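Local coordinates for protein cysteine protease-like virA (Shigella flexneri, PDB 3EB8) that acts as a secreted virulence effector promoting Shigella entry into epithelial cells and spread between them, although its proposed action as an alpha-tubulin-cutting protease is disputed, at residues G101-H106 against N264-Q269; T233-Q238 against H277-N282; S303-P308 against K320-Y325. All blocks are in the same frame, centred on the assembly; numbering follows the deposited sequence.

Contact 1: G101-H106 against N264-Q269; sequences GNFKTH and NFMPEQ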
loop_
_atom_site.group_PDB
_atom_site.type_symbol
_atom_site.label_atom_id
_atom_site.label_comp_id
_atom_site.label_asym_id
_atom_site.label_seq_id
_atom_site.Cartn_x
_atom_site.Cartn_y
_atom_site.Cartn_z
ATOM N N GLY A 101 -21.399 7.032 -8.724
ATOM C CA GLY A 101 -21.161 7.917 -7.612
ATOM C C GLY A 101 -22.363 8.796 -7.401
ATOM O O GLY A 101 -23.265 8.838 -8.227
ATOM N N ASN A 102 -22.383 9.477 -6.267
ATOM C CA ASN A 102 -23.275 10.606 -6.069
ATOM C C ASN A 102 -22.563 11.609 -5.178
ATOM O O ASN A 102 -21.536 11.289 -4.573
ATOM C CB ASN A 102 -24.599 10.174 -5.454
ATOM C CG ASN A 102 -24.459 9.770 -4.011
ATOM O OD1 ASN A 102 -24.001 8.673 -3.704
ATOM N ND2 ASN A 102 -24.852 10.656 -3.110
ATOM N N PHE A 103 -23.086 12.825 -5.121
ATOM C CA PHE A 103 -22.411 13.894 -4.391
ATOM C C PHE A 103 -23.149 14.201 -3.104
ATOM O O PHE A 103 -22.963 15.255 -2.505
ATOM C CB PHE A 103 -22.289 15.146 -5.255
ATOM C CG PHE A 103 -21.440 14.956 -6.479
ATOM C CD1 PHE A 103 -21.974 15.154 -7.744
ATOM C CD2 PHE A 103 -20.107 14.575 -6.368
ATOM C CE1 PHE A 103 -21.190 14.990 -8.879
ATOM C CE2 PHE A 103 -19.316 14.410 -7.499
ATOM C CZ PHE A 103 -19.864 14.612 -8.758
ATOM N N LYS A 104 -23.969 13.251 -2.681
ATOM C CA LYS A 104 -24.711 13.368 -1.436
ATOM C C LYS A 104 -24.259 12.338 -0.389
ATOM O O LYS A 104 -25.026 11.993 0.509
ATOM C CB LYS A 104 -26.218 13.251 -1.712
ATOM C CG LYS A 104 -26.758 14.347 -2.656
ATOM C CD LYS A 104 -28.216 14.121 -3.043
ATOM C CE LYS A 104 -28.667 15.119 -4.107
ATOM N NZ LYS A 104 -30.158 15.190 -4.246
ATOM N N THR A 105 -23.016 11.861 -0.515
ATOM C CA THR A 105 -22.417 10.940 0.451
ATOM C C THR A 105 -21.143 11.529 1.053
ATOM O O THR A 105 -20.508 12.409 0.471
ATOM C CB THR A 105 -22.089 9.577 -0.173
ATOM O OG1 THR A 105 -23.225 9.102 -0.899
ATOM C CG2 THR A 105 -21.766 8.561 0.910
ATOM N N HIS A 106 -20.771 11.032 2.226
ATOM C CA HIS A 106 -19.651 11.570 2.973
ATOM C C HIS A 106 -18.454 10.622 2.917
ATOM O O HIS A 106 -17.400 10.921 3.464
ATOM C CB HIS A 106 -20.071 11.791 4.429
ATOM C CG HIS A 106 -20.471 10.531 5.138
ATOM N ND1 HIS A 106 -21.753 10.027 5.094
ATOM C CD2 HIS A 106 -19.755 9.666 5.895
ATOM C CE1 HIS A 106 -21.813 8.911 5.800
ATOM N NE2 HIS A 106 -20.613 8.671 6.298
ATOM N N ASN A 264 -16.694 22.363 -6.895
ATOM C CA ASN A 264 -17.554 22.303 -8.070
ATOM C C ASN A 264 -18.789 21.416 -7.848
ATOM O O ASN A 264 -19.900 21.783 -8.204
ATOM C CB ASN A 264 -16.739 21.774 -9.255
ATOM C CG ASN A 264 -17.003 22.523 -10.533
ATOM O OD1 ASN A 264 -17.448 23.667 -10.507
ATOM N ND2 ASN A 264 -16.721 21.884 -11.668
ATOM N N PHE A 265 -18.587 20.257 -7.227
ATOM C CA PHE A 265 -19.615 19.223 -7.182
ATOM C C PHE A 265 -20.298 19.057 -5.829
ATOM O O PHE A 265 -21.490 18.762 -5.775
ATOM C CB PHE A 265 -19.054 17.876 -7.665
ATOM C CG PHE A 265 -18.445 17.935 -9.048
ATOM C CD1 PHE A 265 -17.134 17.557 -9.256
ATOM C CD2 PHE A 265 -19.184 18.397 -10.129
ATOM C CE1 PHE A 265 -16.566 17.624 -10.521
ATOM C CE2 PHE A 265 -18.625 18.470 -11.406
ATOM C CZ PHE A 265 -17.315 18.086 -11.596
ATOM N N MET A 266 -19.567 19.241 -4.738
ATOM C CA MET A 266 -20.177 19.057 -3.420
ATOM C C MET A 266 -19.620 20.002 -2.355
ATOM O O MET A 266 -19.009 19.551 -1.381
ATOM C CB MET A 266 -20.043 17.604 -2.977
ATOM C CG MET A 266 -18.674 16.998 -3.213
ATOM S SD MET A 266 -18.684 15.184 -3.332
ATOM C CE MET A 266 -19.519 14.705 -1.823
ATOM N N PRO A 267 -19.840 21.317 -2.542
ATOM C CA PRO A 267 -19.378 22.373 -1.638
ATOM C C PRO A 267 -19.984 22.196 -0.247
ATOM O O PRO A 267 -19.316 22.432 0.753
ATOM C CB PRO A 267 -19.931 23.666 -2.270
ATOM C CG PRO A 267 -20.431 23.311 -3.606
ATOM C CD PRO A 267 -20.690 21.833 -3.628
ATOM N N GLU A 268 -21.247 21.784 -0.198
ATOM C CA GLU A 268 -21.994 21.684 1.055
ATOM C C GLU A 268 -21.732 20.355 1.753
ATOM O O GLU A 268 -21.722 20.282 2.980
ATOM C CB GLU A 268 -23.500 21.879 0.802
ATOM C CG GLU A 268 -24.240 20.647 0.243
ATOM C CD GLU A 268 -23.687 20.147 -1.086
ATOM O OE1 GLU A 268 -23.095 20.949 -1.829
ATOM O OE2 GLU A 268 -23.846 18.946 -1.391
ATOM N N GLN A 269 -21.496 19.312 0.960
ATOM C CA GLN A 269 -21.318 17.958 1.485
ATOM C C GLN A 269 -20.060 17.800 2.332
ATOM O O GLN A 269 -19.026 18.393 2.052
ATOM C CB GLN A 269 -21.331 16.935 0.352
ATOM C CG GLN A 269 -21.434 15.506 0.832
ATOM C CD GLN A 269 -22.750 15.220 1.529
ATOM O OE1 GLN A 269 -22.778 14.564 2.572
ATOM N NE2 GLN A 269 -23.851 15.712 0.957
#
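A Met-aromatic contact between M266 and F103, made alongside a CH-pi contact from F265, fastens the loop after strand 94-97 to the chain as it leaves helix 245-265. The F103 ring is used in two ways. F265 CB sits over the centre of one face, 3.5 Å from the ring centroid and 12° off the normal. M266 SD comes instead to the rim, 3.4 Å from F103 CD2 and near the ring plane. The two phenyl rings are nearly parallel, their planes 9° apart, but they are slid so far that they barely overlap. Over that face of F103 it is F265 CB that sits centrally, while the F265 ring reaches only the CZ side.

M266 is the first residue to depart from helical backbone angles, and its side chain crosses that of F103 at about a right angle. The thioether chain bends at chi3 (-53°), which turns the methyl CE away from the ring, to within 3.4 Å of T105 O. Q269 closes the far end of the interface, with its CG 3.3 Å from T105 O. Its amide nitrogen NE2 lies 3.5 Å from K104 CA and 3.6 Å from F103 O. The interface is therefore mainly one of van der Waals and aromatic contacts, with M266 buried beneath partly exposed neighbours.

Segment 264-269 falls in the region assigned to tubulin binding. Around the contact, F265 also touches C313, in the turn between strands 300-312 and 315-327, while backbone bonds tie G101 to D357 and H106 to I272, just ahead of strand 274-283.

Contact 2: T233-Q238 against H277-N282; sequences TSAFWQ and HIIKIN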
loop_
_atom_site.group_PDB
_atom_site.type_symbol
_atom_site.label_atom_id
_atom_site.label_comp_id
_atom_site.label_asym_id
_atom_site.label_seq_id
_atom_site.Cartn_x
_atom_site.Cartn_y
_atom_site.Cartn_z
ATOM N N THR A 233 4.852 -0.867 12.936
ATOM C CA THR A 233 4.603 0.481 13.456
ATOM C C THR A 233 5.017 1.551 12.460
ATOM O O THR A 233 4.313 2.524 12.258
ATOM C CB THR A 233 5.264 0.730 14.844
ATOM O OG1 THR A 233 6.686 0.575 14.760
ATOM C CG2 THR A 233 4.714 -0.252 15.874
ATOM N N SER A 234 6.147 1.350 11.806
ATOM C CA SER A 234 6.621 2.341 10.858
ATOM C C SER A 234 5.596 2.615 9.766
ATOM O O SER A 234 5.567 3.720 9.209
ATOM C CB SER A 234 7.930 1.888 10.222
ATOM O OG SER A 234 7.714 0.860 9.280
ATOM N N ALA A 235 4.776 1.608 9.459
ATOM C CA ALA A 235 3.823 1.683 8.351
ATOM C C ALA A 235 2.770 2.768 8.559
ATOM O O ALA A 235 2.135 3.209 7.607
ATOM C CB ALA A 235 3.141 0.321 8.103
ATOM N N PHE A 236 2.592 3.183 9.810
ATOM C CA PHE A 236 1.570 4.165 10.162
ATOM C C PHE A 236 2.105 5.613 10.221
ATOM O O PHE A 236 1.323 6.546 10.366
ATOM C CB PHE A 236 0.885 3.794 11.490
ATOM C CG PHE A 236 0.044 2.546 11.422
ATOM C CD1 PHE A 236 0.619 1.295 11.574
ATOM C CD2 PHE A 236 -1.331 2.627 11.212
ATOM C CE1 PHE A 236 -0.162 0.145 11.511
ATOM C CE2 PHE A 236 -2.113 1.477 11.147
ATOM C CZ PHE A 236 -1.530 0.237 11.300
ATOM N N TRP A 237 3.423 5.814 10.124
ATOM C CA TRP A 237 3.934 7.184 10.214
ATOM C C TRP A 237 3.223 8.130 9.202
ATOM O O TRP A 237 3.150 7.840 8.003
ATOM C CB TRP A 237 5.467 7.249 10.086
ATOM C CG TRP A 237 6.001 8.657 10.311
ATOM C CD1 TRP A 237 5.630 9.529 11.306
ATOM C CD2 TRP A 237 6.979 9.343 9.531
ATOM N NE1 TRP A 237 6.312 10.704 11.186
ATOM C CE2 TRP A 237 7.147 10.625 10.106
ATOM C CE3 TRP A 237 7.753 8.993 8.415
ATOM C CZ2 TRP A 237 8.055 11.569 9.599
ATOM C CZ3 TRP A 237 8.661 9.937 7.908
ATOM C CH2 TRP A 237 8.794 11.216 8.504
ATOM N N GLN A 238 2.694 9.249 9.692
ATOM C CA GLN A 238 1.828 10.100 8.867
ATOM C C GLN A 238 2.512 10.688 7.630
ATOM O O GLN A 238 1.856 10.959 6.633
ATOM C CB GLN A 238 1.230 11.217 9.712
ATOM C CG GLN A 238 2.264 12.067 10.443
ATOM C CD GLN A 238 1.626 13.202 11.242
ATOM O OE1 GLN A 238 1.537 13.147 12.477
ATOM N NE2 GLN A 238 1.161 14.231 10.534
ATOM N N HIS A 277 -5.420 2.705 6.712
ATOM C CA HIS A 277 -4.254 2.060 6.083
ATOM C C HIS A 277 -4.512 0.629 5.614
ATOM O O HIS A 277 -5.163 -0.151 6.302
ATOM C CB HIS A 277 -3.075 1.996 7.066
ATOM C CG HIS A 277 -2.468 3.326 7.384
ATOM N ND1 HIS A 277 -1.280 3.750 6.833
ATOM C CD2 HIS A 277 -2.877 4.321 8.207
ATOM C CE1 HIS A 277 -0.988 4.954 7.293
ATOM N NE2 HIS A 277 -1.940 5.323 8.130
ATOM N N ILE A 278 -3.979 0.279 4.451
ATOM C CA ILE A 278 -3.872 -1.125 4.091
ATOM C C ILE A 278 -2.396 -1.513 4.099
ATOM O O ILE A 278 -1.605 -1.060 3.266
ATOM C CB ILE A 278 -4.527 -1.478 2.726
ATOM C CG1 ILE A 278 -6.051 -1.634 2.862
ATOM C CG2 ILE A 278 -4.028 -2.839 2.242
ATOM C CD1 ILE A 278 -6.784 -0.403 3.237
ATOM N N ILE A 279 -2.043 -2.364 5.052
ATOM C CA ILE A 279 -0.661 -2.710 5.317
ATOM C C ILE A 279 -0.391 -4.186 5.058
ATOM O O ILE A 279 -0.967 -5.052 5.695
ATOM C CB ILE A 279 -0.300 -2.346 6.772
ATOM C CG1 ILE A 279 -0.344 -0.822 6.929
ATOM C CG2 ILE A 279 1.076 -2.911 7.149
ATOM C CD1 ILE A 279 -0.480 -0.352 8.366
ATOM N N LYS A 280 0.472 -4.462 4.096
ATOM C CA LYS A 280 0.884 -5.834 3.824
ATOM C C LYS A 280 2.356 -6.009 4.180
ATOM O O LYS A 280 3.196 -5.222 3.747
ATOM C CB LYS A 280 0.630 -6.212 2.366
ATOM C CG LYS A 280 -0.851 -6.298 2.019
ATOM C CD LYS A 280 -1.157 -7.536 1.176
ATOM C CE LYS A 280 -2.642 -7.904 1.251
ATOM N NZ LYS A 280 -2.974 -9.244 0.674
ATOM N N ILE A 281 2.651 -7.022 4.995
ATOM C CA ILE A 281 4.004 -7.288 5.454
ATOM C C ILE A 281 4.345 -8.717 5.117
ATOM O O ILE A 281 3.539 -9.620 5.366
ATOM C CB ILE A 281 4.155 -7.076 6.997
ATOM C CG1 ILE A 281 3.813 -5.641 7.378
ATOM C CG2 ILE A 281 5.572 -7.389 7.443
ATOM C CD1 ILE A 281 3.547 -5.414 8.830
ATOM N N ASN A 282 5.541 -8.907 4.551
ATOM C CA ASN A 282 6.079 -10.216 4.232
ATOM C C ASN A 282 7.522 -10.347 4.715
ATOM O O ASN A 282 8.254 -9.365 4.769
ATOM C CB ASN A 282 6.005 -10.468 2.729
ATOM C CG ASN A 282 4.573 -10.577 2.239
ATOM O OD1 ASN A 282 3.904 -11.575 2.486
ATOM N ND2 ASN A 282 4.089 -9.543 1.554
#
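I279 CD1 reaches over one face of the F236 ring, displaced toward its rim, and at the same time packs against A235 CB at 3.7 Å. The modelled separation from F236 is too short to be trusted, but the methyl's side of approach is clear, and the two side chains cross at about a right angle. F236 CD2 in turn lies over a face of the H277 imidazole, 3.8 Å from H277 CD2. The ring planes are inclined at 49°, so the rings meet obliquely. A235 O completes the first shell, 3.5 Å from H277 ND1.

The type I turn from S234 to W237, closed by the bond of W237 N to S234 O, sets A235 and F236 in place. From the neighbouring strand 300-312, S304 OG hydrogen-bonds A235 O, and I158 of strand 157-160 touches both F236 and I279. Backbone bonds from H277 and I279 to K157, and from I278 to S305, hold strand 274-283 between its two neighbours. H277 and I279, two residues apart, project from the same side of that strand. The result is a turn laid on the face of a mixed beta sheet: S234-W237, which follows on from helix 226-234, covers it with apolar and aromatic side chains.

Contact 3: S303-P308 against K320-Y325; sequences SSSILP and KIETSY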
loop_
_atom_site.group_PDB
_atom_site.type_symbol
_atom_site.label_atom_id
_atom_site.label_comp_id
_atom_site.label_asym_id
_atom_site.label_seq_id
_atom_site.Cartn_x
_atom_site.Cartn_y
_atom_site.Cartn_z
ATOM N N SER A 303 4.360 -3.001 2.596
ATOM C CA SER A 303 3.602 -2.154 1.701
ATOM C C SER A 303 2.550 -1.440 2.533
ATOM O O SER A 303 1.641 -2.085 3.069
ATOM C CB SER A 303 2.914 -2.980 0.628
ATOM O OG SER A 303 1.877 -2.209 0.028
ATOM N N SER A 304 2.676 -0.120 2.653
ATOM C CA SER A 304 1.751 0.679 3.451
ATOM C C SER A 304 0.982 1.651 2.565
ATOM O O SER A 304 1.537 2.629 2.070
ATOM C CB SER A 304 2.514 1.449 4.531
ATOM O OG SER A 304 1.642 2.122 5.425
ATOM N N SER A 305 -0.302 1.393 2.366
ATOM C CA SER A 305 -1.105 2.273 1.536
ATOM C C SER A 305 -2.032 3.120 2.365
ATOM O O SER A 305 -2.755 2.615 3.222
ATOM C CB SER A 305 -1.904 1.463 0.534
ATOM O OG SER A 305 -1.011 0.767 -0.305
ATOM N N ILE A 306 -2.020 4.417 2.109
ATOM C CA ILE A 306 -2.999 5.279 2.729
ATOM C C ILE A 306 -4.105 5.555 1.691
ATOM O O ILE A 306 -3.854 5.515 0.492
ATOM C CB ILE A 306 -2.340 6.554 3.293
ATOM C CG1 ILE A 306 -3.252 7.216 4.329
ATOM C CG2 ILE A 306 -1.973 7.533 2.177
ATOM C CD1 ILE A 306 -2.570 8.284 5.168
ATOM N N LEU A 307 -5.335 5.787 2.143
ATOM C CA LEU A 307 -6.468 5.903 1.222
ATOM C C LEU A 307 -7.273 7.184 1.420
ATOM O O LEU A 307 -8.473 7.112 1.702
ATOM C CB LEU A 307 -7.425 4.706 1.359
ATOM C CG LEU A 307 -6.935 3.254 1.225
ATOM C CD1 LEU A 307 -8.046 2.260 1.590
ATOM C CD2 LEU A 307 -6.419 2.957 -0.164
ATOM N N PRO A 308 -6.630 8.357 1.282
ATOM C CA PRO A 308 -7.388 9.596 1.470
ATOM C C PRO A 308 -8.517 9.680 0.458
ATOM O O PRO A 308 -8.366 9.215 -0.658
ATOM C CB PRO A 308 -6.355 10.690 1.159
ATOM C CG PRO A 308 -5.308 9.983 0.352
ATOM C CD PRO A 308 -5.221 8.641 0.978
ATOM N N LYS A 320 -5.216 6.519 -3.759
ATOM C CA LYS A 320 -4.333 5.542 -3.158
ATOM C C LYS A 320 -2.875 6.005 -3.233
ATOM O O LYS A 320 -2.327 6.231 -4.309
ATOM C CB LYS A 320 -4.492 4.190 -3.828
ATOM C CG LYS A 320 -3.664 3.085 -3.213
ATOM C CD LYS A 320 -3.914 1.824 -3.995
ATOM C CE LYS A 320 -3.118 0.657 -3.500
ATOM N NZ LYS A 320 -3.670 -0.587 -4.146
ATOM N N ILE A 321 -2.255 6.163 -2.075
ATOM C CA ILE A 321 -0.846 6.480 -2.019
ATOM C C ILE A 321 -0.202 5.318 -1.321
ATOM O O ILE A 321 -0.482 5.070 -0.155
ATOM C CB ILE A 321 -0.592 7.756 -1.200
ATOM C CG1 ILE A 321 -1.363 8.929 -1.787
ATOM C CG2 ILE A 321 0.882 8.066 -1.131
ATOM C CD1 ILE A 321 -1.155 10.205 -1.029
ATOM N N GLU A 322 0.641 4.586 -2.034
ATOM C CA GLU A 322 1.304 3.438 -1.459
ATOM C C GLU A 322 2.809 3.658 -1.303
ATOM O O GLU A 322 3.474 4.165 -2.214
ATOM C CB GLU A 322 1.052 2.212 -2.326
ATOM C CG GLU A 322 1.942 1.024 -2.033
ATOM C CD GLU A 322 1.578 -0.162 -2.899
ATOM O OE1 GLU A 322 0.758 0.010 -3.821
ATOM O OE2 GLU A 322 2.090 -1.272 -2.666
ATOM N N THR A 323 3.337 3.282 -0.140
ATOM C CA THR A 323 4.767 3.263 0.080
ATOM C C THR A 323 5.210 1.860 0.435
ATOM O O THR A 323 4.626 1.221 1.309
ATOM C CB THR A 323 5.169 4.160 1.227
ATOM O OG1 THR A 323 4.471 5.403 1.123
ATOM C CG2 THR A 323 6.692 4.390 1.220
ATOM N N SER A 324 6.251 1.391 -0.248
ATOM C CA SER A 324 6.849 0.098 0.023
ATOM C C SER A 324 8.338 0.252 0.360
ATOM O O SER A 324 9.023 1.127 -0.182
ATOM C CB SER A 324 6.714 -0.792 -1.199
ATOM O OG SER A 324 7.502 -0.255 -2.238
ATOM N N TYR A 325 8.825 -0.636 1.223
ATOM C CA TYR A 325 10.196 -0.629 1.677
ATOM C C TYR A 325 10.559 -1.920 2.415
ATOM O O TYR A 325 9.687 -2.715 2.806
ATOM C CB TYR A 325 10.425 0.546 2.613
ATOM C CG TYR A 325 9.410 0.632 3.711
ATOM C CD1 TYR A 325 9.633 0.058 4.942
ATOM C CD2 TYR A 325 8.215 1.289 3.511
ATOM C CE1 TYR A 325 8.689 0.152 5.944
ATOM C CE2 TYR A 325 7.267 1.383 4.495
ATOM C CZ TYR A 325 7.498 0.823 5.708
ATOM O OH TYR A 325 6.535 0.945 6.687
HETATM O O HOH W 1 1.927 5.690 2.013
#
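E322 runs beside S305 and S303 on the facing strand, and each stage of its side chain meets a serine. Its CB lies 3.2 Å from S305 OG, and CG, only slightly farther on, is 3.4 Å from the same oxygen. CG stands opposite the backbone N (chi1 166°) and the chain is extended beyond it, so the carboxylate is carried along the sheet to S303. There E322 OE2 accepts a hydrogen bond from S303 OG at 2.9 Å, met from above the carboxylate plane, 46° out of it.

Beneath these side chains, strands 300-312 and 315-327 form an antiparallel beta hairpin within the large mixed sheet. S305 and E322 are a non-hydrogen-bonded pair, flanked by the hydrogen-bonded pairs S304-T323 and I306-I321. In the first of these, S304 N donates to T323 O at 2.7 Å; in the second, I306 N donates to I321 O at 2.8 Å. On the opposite face of the hairpin, I306 CG2 touches I321 CB at 3.7 Å, and the two isoleucines run alongside each other. A water there donates to S304 O and is bonded to T323 OG1 at 2.7 Å. K320, on the other hand, extends its chain to hydrogen-bond A116 O and C119 O, at the C-terminal end of helix 110-118 and just beyond it.

Contacts 2 and 3 belong to the buried centre of the chain, whereas contact 1 is a surface contact whose centre lies about 30 Å from that of contact 2 and 25 Å from that of contact 3. The two inner contacts share one sheet: strands 274-283 and 300-312 are neighbours, joined by the bond of K280 O with S303 N and by packing of I278 CD1 against L307 CD1. Their chemistry differs with their direction. Contact 3 lies within the sheet and rests on backbone bonds plus one serine-carboxylate bond; contact 2 covers the sheet's face with apolar and aromatic groups. Contact 1, also aromatic but adding a sulfur, joins a loop to the end of helix 245-265 and the chain that follows it.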